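Local coordinates for solute-binding protein (PDB 2ZYO), which binds maltodextrins such as maltotetraose and probably hands them to a membrane transporter for uptake, at residues 115-120 / 352-357; 317-322 / 329-334; 19-24 / 290-295. All coordinates share one frame; numbering follows the deposited sequence.

Contact 1 (115-120 / 352-357); sequences LTYGGK and SIPEMG
A tight two-residue beta-hairpin, closed by a type I' turn from Tyr-117 to Lys-120, meets the loop between strand 348-349 and helix 360-371 through the ring of Tyr-117. The turn carries glycines at both central positions, Gly-118 and Gly-119, each with positive phi, and Tyr-117 N donates to Lys-120 O at 2.8 Å. With CG anti to the backbone N (chi1 -160°), the ring extends across to the loop, while Leu-85 and Val-89 of helix 85-90 also pack against it. Its hydroxyl end lies against aliphatic carbon: Tyr-117 OH is 3.4 Å from Pro-354 CD and 3.5 Å from Ile-353 CG2, the isoleucine side chain crossing the tyrosine at about a right angle. A water bridges the segments, accepting from Ser-352 OG at 2.6 Å and donating to Thr-116 O at 3.1 Å. An alanine in place of Tyr-117 would remove the ring and is likely to open a gap beside Ile-353 CG2 and Pro-354 CD, with the ring edge at Ser-352 OG lost as well. That serine oxygen sits at the edge of the tyrosine ring, in its plane, with Ser-352 OG 3.5 Å from Tyr-117 CD1.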
# COMPACT_ATOMS: atom_id res chain seq x y z
N LEU A 115 7.00 -4.82 -7.56
CA LEU A 115 7.71 -3.99 -8.55
C LEU A 115 8.06 -4.76 -9.82
O LEU A 115 8.74 -4.24 -10.71
CB LEU A 115 8.95 -3.35 -7.92
CG LEU A 115 8.74 -2.51 -6.65
CD1 LEU A 115 10.03 -1.84 -6.24
CD2 LEU A 115 7.62 -1.48 -6.82
N THR A 116 7.57 -5.99 -9.91
CA THR A 116 7.74 -6.83 -11.08
C THR A 116 6.45 -6.80 -11.90
O THR A 116 5.35 -6.80 -11.35
CB THR A 116 8.09 -8.28 -10.67
OG1 THR A 116 9.30 -8.28 -9.90
CG2 THR A 116 8.28 -9.18 -11.89
N TYR A 117 6.60 -6.76 -13.22
CA TYR A 117 5.46 -6.71 -14.13
C TYR A 117 5.80 -7.38 -15.46
O TYR A 117 6.81 -7.06 -16.08
CB TYR A 117 5.03 -5.26 -14.37
CG TYR A 117 3.62 -5.14 -14.89
CD1 TYR A 117 2.55 -5.05 -14.00
CD2 TYR A 117 3.35 -5.12 -16.26
CE1 TYR A 117 1.25 -4.95 -14.46
CE2 TYR A 117 2.05 -5.01 -16.73
CZ TYR A 117 1.01 -4.93 -15.83
OH TYR A 117 -0.29 -4.82 -16.28
N GLY A 118 4.95 -8.32 -15.87
CA GLY A 118 5.15 -9.06 -17.12
C GLY A 118 6.49 -9.76 -17.23
O GLY A 118 7.08 -9.81 -18.31
N GLY A 119 6.98 -10.29 -16.11
CA GLY A 119 8.25 -11.02 -16.06
C GLY A 119 9.49 -10.15 -16.10
O GLY A 119 10.59 -10.63 -16.42
N LYS A 120 9.33 -8.86 -15.80
CA LYS A 120 10.44 -7.91 -15.78
C LYS A 120 10.39 -7.05 -14.52
O LYS A 120 9.31 -6.75 -14.00
CB LYS A 120 10.43 -7.03 -17.03
CG LYS A 120 10.60 -7.80 -18.34
CD LYS A 120 10.60 -6.89 -19.56
CE LYS A 120 10.86 -7.70 -20.83
NZ LYS A 120 10.99 -6.83 -22.03
N SER A 352 -1.49 -4.54 -9.73
CA SER A 352 -0.92 -3.39 -10.42
C SER A 352 -1.35 -3.29 -11.88
O SER A 352 -0.96 -2.35 -12.57
CB SER A 352 0.61 -3.42 -10.32
OG SER A 352 1.13 -4.60 -10.88
N ILE A 353 -2.14 -4.25 -12.35
CA ILE A 353 -2.66 -4.21 -13.72
C ILE A 353 -3.66 -3.05 -13.87
O ILE A 353 -4.34 -2.68 -12.91
CB ILE A 353 -3.29 -5.56 -14.16
CG1 ILE A 353 -4.53 -5.92 -13.32
CG2 ILE A 353 -2.24 -6.68 -14.10
CD1 ILE A 353 -5.40 -7.01 -13.94
N PRO A 354 -3.73 -2.44 -15.08
CA PRO A 354 -4.61 -1.28 -15.28
C PRO A 354 -6.07 -1.54 -14.89
O PRO A 354 -6.74 -0.64 -14.40
CB PRO A 354 -4.50 -1.01 -16.78
CG PRO A 354 -3.17 -1.55 -17.16
CD PRO A 354 -2.99 -2.78 -16.31
N GLU A 355 -6.52 -2.77 -15.09
CA GLU A 355 -7.90 -3.16 -14.81
C GLU A 355 -8.32 -3.01 -13.34
O GLU A 355 -9.50 -2.85 -13.05
CB GLU A 355 -8.18 -4.58 -15.30
CG GLU A 355 -8.19 -4.71 -16.83
CD GLU A 355 -6.79 -4.83 -17.44
OE1 GLU A 355 -5.81 -5.01 -16.70
OE2 GLU A 355 -6.70 -4.73 -18.68
N MET A 356 -7.35 -3.05 -12.43
CA MET A 356 -7.65 -2.85 -11.01
C MET A 356 -8.24 -1.46 -10.74
O MET A 356 -9.04 -1.28 -9.82
CB MET A 356 -6.41 -3.08 -10.14
CG MET A 356 -6.70 -3.09 -8.64
SD MET A 356 -7.79 -4.44 -8.14
CE MET A 356 -8.27 -3.92 -6.50
N GLY A 357 -7.85 -0.49 -11.57
CA GLY A 357 -8.32 0.89 -11.44
C GLY A 357 -9.83 1.05 -11.42
O GLY A 357 -10.36 1.93 -10.73
O HOH W 1 3.27 -5.29 -9.60

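Contact 2 (317-322 / 329-334); sequences GEIPPQ and PMIKNN
Ile-331 ends on the pyrrolidine ring of Pro-320, its CD1 4.0 Å from Pro-320 CD. The same methyl lies beside the preceding residue, Ile-331 CD1 being 4.3 Å from Ile-319 CG2, so one branch end of the helix residue is placed against two consecutive residues of the loop. The contact is wholly apolar, and all three residues are buried. In Ile-331, CG1 lies anti to the carbonyl carbon (chi1 -60°), and the chi2 turn of -65° gives CD1 its direction, against Pro-320 CD and Ile-319 CG2. The CB of Ile-331 already points toward the loop, whereas those of Ile-319 and Pro-320 lie across the line of approach.

These residues join the single-turn helix 329-332 to the loop that leaves helix 306-316, within the two-lobed periplasmic-binding-protein fold of the solute-binding family, with helix 323-326 making the connection between them. The turn of helix is closed by Asn-333 N donating to Pro-329 O at 2.9 Å. Farther out, Phe-313 of helix 306-316 touches both Pro-320 and Ile-331, and Ala-341 of helix 338-344 touches both isoleucines, so the small apolar cluster draws on the helices before and after it.

The loop is held from the sheet side as well. Ile-319 shares a backbone hydrogen bond with Ile-128 of strand 120-136, and Pro-321 is the centre of an inverse gamma turn, whose weak bond runs from Gln-322 N to Pro-320 O at 2.8 Å. One residue before Ile-319, the carboxylate of Glu-318 forms salt bridges with Arg-312 through OE1 and with Lys-282 through OE2.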
# COMPACT_ATOMS: atom_id res chain seq x y z
N GLY A 317 9.96 7.81 8.81
CA GLY A 317 9.10 6.89 9.55
C GLY A 317 8.47 5.81 8.68
O GLY A 317 7.70 4.98 9.18
N GLU A 318 8.79 5.82 7.39
CA GLU A 318 8.28 4.83 6.45
C GLU A 318 9.15 3.59 6.47
O GLU A 318 10.37 3.67 6.36
CB GLU A 318 8.21 5.41 5.02
CG GLU A 318 7.33 6.65 4.88
CD GLU A 318 7.04 7.02 3.43
OE1 GLU A 318 7.89 6.77 2.55
OE2 GLU A 318 5.94 7.55 3.16
N ILE A 319 8.50 2.43 6.63
CA ILE A 319 9.20 1.15 6.74
C ILE A 319 9.89 0.77 5.43
O ILE A 319 9.23 0.65 4.40
CB ILE A 319 8.23 0.02 7.16
CG1 ILE A 319 7.58 0.35 8.50
CG2 ILE A 319 8.96 -1.32 7.23
CD1 ILE A 319 6.35 -0.49 8.81
N PRO A 320 11.23 0.59 5.47
CA PRO A 320 11.91 0.14 4.26
C PRO A 320 11.85 -1.39 4.15
O PRO A 320 12.24 -2.08 5.09
CB PRO A 320 13.35 0.61 4.47
CG PRO A 320 13.53 0.67 5.96
CD PRO A 320 12.16 0.79 6.59
N PRO A 321 11.35 -1.92 3.01
CA PRO A 321 11.27 -3.37 2.89
C PRO A 321 12.62 -3.97 2.49
O PRO A 321 12.75 -4.61 1.44
CB PRO A 321 10.21 -3.56 1.80
CG PRO A 321 10.30 -2.34 0.96
CD PRO A 321 10.85 -1.23 1.81
N GLN A 322 13.60 -3.73 3.35
CA GLN A 322 14.97 -4.18 3.17
C GLN A 322 15.20 -5.25 4.23
O GLN A 322 14.98 -5.01 5.42
CB GLN A 322 15.91 -2.98 3.38
CG GLN A 322 17.21 -3.02 2.59
CD GLN A 322 18.34 -3.77 3.29
OE1 GLN A 322 19.43 -3.91 2.73
NE2 GLN A 322 18.09 -4.27 4.49
N PRO A 329 16.48 -3.70 15.35
CA PRO A 329 15.72 -3.10 16.45
C PRO A 329 15.04 -1.76 16.11
O PRO A 329 14.04 -1.42 16.74
CB PRO A 329 16.77 -2.89 17.54
CG PRO A 329 17.79 -3.93 17.27
CD PRO A 329 17.85 -4.06 15.78
N MET A 330 15.56 -1.03 15.12
CA MET A 330 14.94 0.24 14.70
C MET A 330 13.50 0.03 14.20
O MET A 330 12.67 0.94 14.28
CB MET A 330 15.79 0.97 13.65
CG MET A 330 15.73 0.40 12.23
SD MET A 330 16.65 1.36 11.02
CE MET A 330 18.34 0.96 11.46
N ILE A 331 13.23 -1.17 13.70
CA ILE A 331 11.88 -1.55 13.27
C ILE A 331 11.18 -2.36 14.36
O ILE A 331 10.06 -2.03 14.78
CB ILE A 331 11.92 -2.37 11.95
CG1 ILE A 331 12.55 -1.55 10.81
CG2 ILE A 331 10.53 -2.88 11.57
CD1 ILE A 331 11.77 -0.32 10.38
N LYS A 332 11.84 -3.42 14.83
CA LYS A 332 11.23 -4.40 15.73
C LYS A 332 10.92 -3.86 17.13
O LYS A 332 9.98 -4.32 17.78
CB LYS A 332 12.10 -5.66 15.83
CG LYS A 332 12.21 -6.43 14.52
CD LYS A 332 12.99 -7.73 14.68
CE LYS A 332 12.10 -8.86 15.19
NZ LYS A 332 11.04 -9.26 14.22
N ASN A 333 11.71 -2.89 17.59
CA ASN A 333 11.53 -2.34 18.94
C ASN A 333 10.85 -0.97 18.96
O ASN A 333 10.82 -0.30 20.00
CB ASN A 333 12.86 -2.31 19.70
CG ASN A 333 13.48 -3.70 19.86
OD1 ASN A 333 12.84 -4.72 19.58
ND2 ASN A 333 14.73 -3.74 20.31
N ASN A 334 10.30 -0.57 17.82
CA ASN A 334 9.50 0.65 17.71
C ASN A 334 8.01 0.32 17.83
O ASN A 334 7.47 -0.38 16.96
CB ASN A 334 9.80 1.37 16.39
CG ASN A 334 9.19 2.77 16.33
OD1 ASN A 334 8.08 3.00 16.80
ND2 ASN A 334 9.91 3.69 15.72

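Contact 3 (19-24 / 290-295); sequences DKLVVW and SKYPKY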
# COMPACT_ATOMS: atom_id res chain seq x y z
N ASP A 19 26.54 14.08 -17.28
CA ASP A 19 26.93 15.25 -16.50
C ASP A 19 25.99 15.37 -15.30
O ASP A 19 26.39 15.83 -14.23
CB ASP A 19 26.87 16.53 -17.34
CG ASP A 19 25.45 16.96 -17.66
OD1 ASP A 19 24.77 16.27 -18.44
OD2 ASP A 19 25.01 18.00 -17.12
N LYS A 20 24.75 14.94 -15.50
CA LYS A 20 23.72 15.03 -14.48
C LYS A 20 22.67 13.93 -14.64
O LYS A 20 22.39 13.46 -15.75
CB LYS A 20 23.05 16.41 -14.50
CG LYS A 20 22.05 16.63 -15.62
CD LYS A 20 21.47 18.04 -15.60
CE LYS A 20 20.49 18.23 -14.46
NZ LYS A 20 19.72 19.50 -14.61
N LEU A 21 22.09 13.53 -13.51
CA LEU A 21 20.92 12.68 -13.49
C LEU A 21 19.82 13.46 -12.78
O LEU A 21 20.11 14.28 -11.91
CB LEU A 21 21.21 11.36 -12.77
CG LEU A 21 22.22 10.44 -13.47
CD1 LEU A 21 22.70 9.35 -12.53
CD2 LEU A 21 21.63 9.84 -14.76
N VAL A 22 18.58 13.23 -13.18
CA VAL A 22 17.44 13.94 -12.61
C VAL A 22 16.54 12.97 -11.85
O VAL A 22 16.24 11.88 -12.34
CB VAL A 22 16.62 14.71 -13.69
CG1 VAL A 22 15.46 15.47 -13.07
CG2 VAL A 22 17.52 15.67 -14.47
N VAL A 23 16.13 13.38 -10.65
CA VAL A 23 15.29 12.57 -9.78
C VAL A 23 14.08 13.41 -9.38
O VAL A 23 14.24 14.56 -8.97
CB VAL A 23 16.07 12.14 -8.51
CG1 VAL A 23 15.16 11.46 -7.51
CG2 VAL A 23 17.22 11.20 -8.88
N TRP A 24 12.88 12.85 -9.52
CA TRP A 24 11.67 13.51 -9.01
C TRP A 24 11.26 12.88 -7.69
O TRP A 24 11.13 11.66 -7.58
CB TRP A 24 10.51 13.40 -10.00
CG TRP A 24 10.67 14.20 -11.27
CD1 TRP A 24 11.60 15.16 -11.53
CD2 TRP A 24 9.85 14.10 -12.44
NE1 TRP A 24 11.42 15.66 -12.80
CE2 TRP A 24 10.35 15.03 -13.38
CE3 TRP A 24 8.74 13.32 -12.79
CZ2 TRP A 24 9.79 15.19 -14.64
CZ3 TRP A 24 8.18 13.48 -14.05
CH2 TRP A 24 8.70 14.41 -14.96
N SER A 290 15.03 7.95 -20.25
CA SER A 290 16.37 8.18 -19.73
C SER A 290 17.42 7.77 -20.76
O SER A 290 17.34 6.68 -21.33
CB SER A 290 16.60 7.42 -18.43
OG SER A 290 17.94 7.62 -17.98
N LYS A 291 18.40 8.65 -20.97
CA LYS A 291 19.50 8.39 -21.88
C LYS A 291 20.64 7.67 -21.17
O LYS A 291 21.63 7.27 -21.79
CB LYS A 291 20.02 9.70 -22.49
CG LYS A 291 18.98 10.50 -23.27
CD LYS A 291 18.81 9.98 -24.69
CE LYS A 291 17.83 10.83 -25.50
NZ LYS A 291 18.19 12.28 -25.53
N TYR A 292 20.49 7.49 -19.85
CA TYR A 292 21.53 6.88 -19.03
C TYR A 292 21.00 5.77 -18.12
O TYR A 292 21.11 5.87 -16.90
CB TYR A 292 22.25 7.95 -18.20
CG TYR A 292 22.72 9.14 -19.00
CD1 TYR A 292 23.91 9.08 -19.73
CD2 TYR A 292 21.97 10.31 -19.04
CE1 TYR A 292 24.35 10.18 -20.48
CE2 TYR A 292 22.40 11.41 -19.78
CZ TYR A 292 23.58 11.33 -20.50
OH TYR A 292 24.00 12.42 -21.23
N PRO A 293 20.43 4.70 -18.71
CA PRO A 293 19.84 3.62 -17.90
C PRO A 293 20.83 2.96 -16.93
O PRO A 293 20.47 2.69 -15.78
CB PRO A 293 19.35 2.62 -18.95
CG PRO A 293 20.13 2.93 -20.18
CD PRO A 293 20.31 4.41 -20.15
N LYS A 294 22.06 2.71 -17.37
CA LYS A 294 23.04 2.03 -16.52
C LYS A 294 23.48 2.89 -15.33
O LYS A 294 23.51 2.41 -14.20
CB LYS A 294 24.25 1.56 -17.33
CG LYS A 294 23.92 0.47 -18.34
CD LYS A 294 25.16 0.03 -19.10
CE LYS A 294 24.83 -1.05 -20.12
NZ LYS A 294 26.02 -1.45 -20.91
N TYR A 295 23.83 4.15 -15.60
CA TYR A 295 24.20 5.07 -14.53
C TYR A 295 23.03 5.39 -13.60
O TYR A 295 23.20 5.46 -12.39
CB TYR A 295 24.78 6.36 -15.11
CG TYR A 295 26.26 6.29 -15.43
CD1 TYR A 295 26.71 5.96 -16.71
CD2 TYR A 295 27.22 6.58 -14.45
CE1 TYR A 295 28.07 5.91 -17.01
CE2 TYR A 295 28.58 6.53 -14.74
CZ TYR A 295 29.00 6.20 -16.02
OH TYR A 295 30.34 6.15 -16.30
O HOH W 2 25.50 14.36 -20.08
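With CG anti to its carbonyl carbon (chi1 -66°), Leu-21 spreads its two methyls toward different residues of the 290-295 segment. Leu-21 CD2 is 4.0 Å from Tyr-292 CB, while Leu-21 CD1 reaches the backbone three residues on, 3.9 Å from Tyr-295 O. Tyr-292 also has CG anti to the carbonyl carbon (chi1 -50°); its touching atom is CB, and the two side chains cross obliquely. The contact places strand 20-25, parallel to strand 50-55, against the beginning of helix 293-302, with Tyr-292 at the N-cap position. An ST turn leads into that helix: Tyr-292 N donates to Ser-290 OG at 3.2 Å with an N-H...O angle of 155°, and the same hydroxyl is hydrogen-bonded to Asp-76. Glu-15 takes bonds from the first-turn amides of Lys-294 and Tyr-295. At the polar margin a water accepts from Asp-19 N at 3.0 Å and donates to Asp-19 OD1 at 2.6 Å. Its third partner is the phenol hydroxyl, with Tyr-292 OH 2.7 Å from the water oxygen.

Overall arrangement
Contacts 1, 2 and 3 are separate sites with no shared residues; their centres lie about 24 to 29 Å apart. Contact 2 is nested along the chain inside the loop closed by contact 1, and their nearest atoms come within about 7 Å. Strand 120-136, the second arm of the hairpin in contact 1, runs on to Ile-128, whose backbone bonds to Ile-319 of contact 2. Contact 3 interleaves with contact 1 in sequence; its nearest atoms are about 13 Å from contact 1 and 12 Å from contact 2. Neither contact 1 nor contact 2 touches the sugar: the side chains of Ser-352 and Ile-319 are about 11 and 13 Å from a bound glucose unit. Strand 120-136 also carries Glu-129 of the ligand pocket.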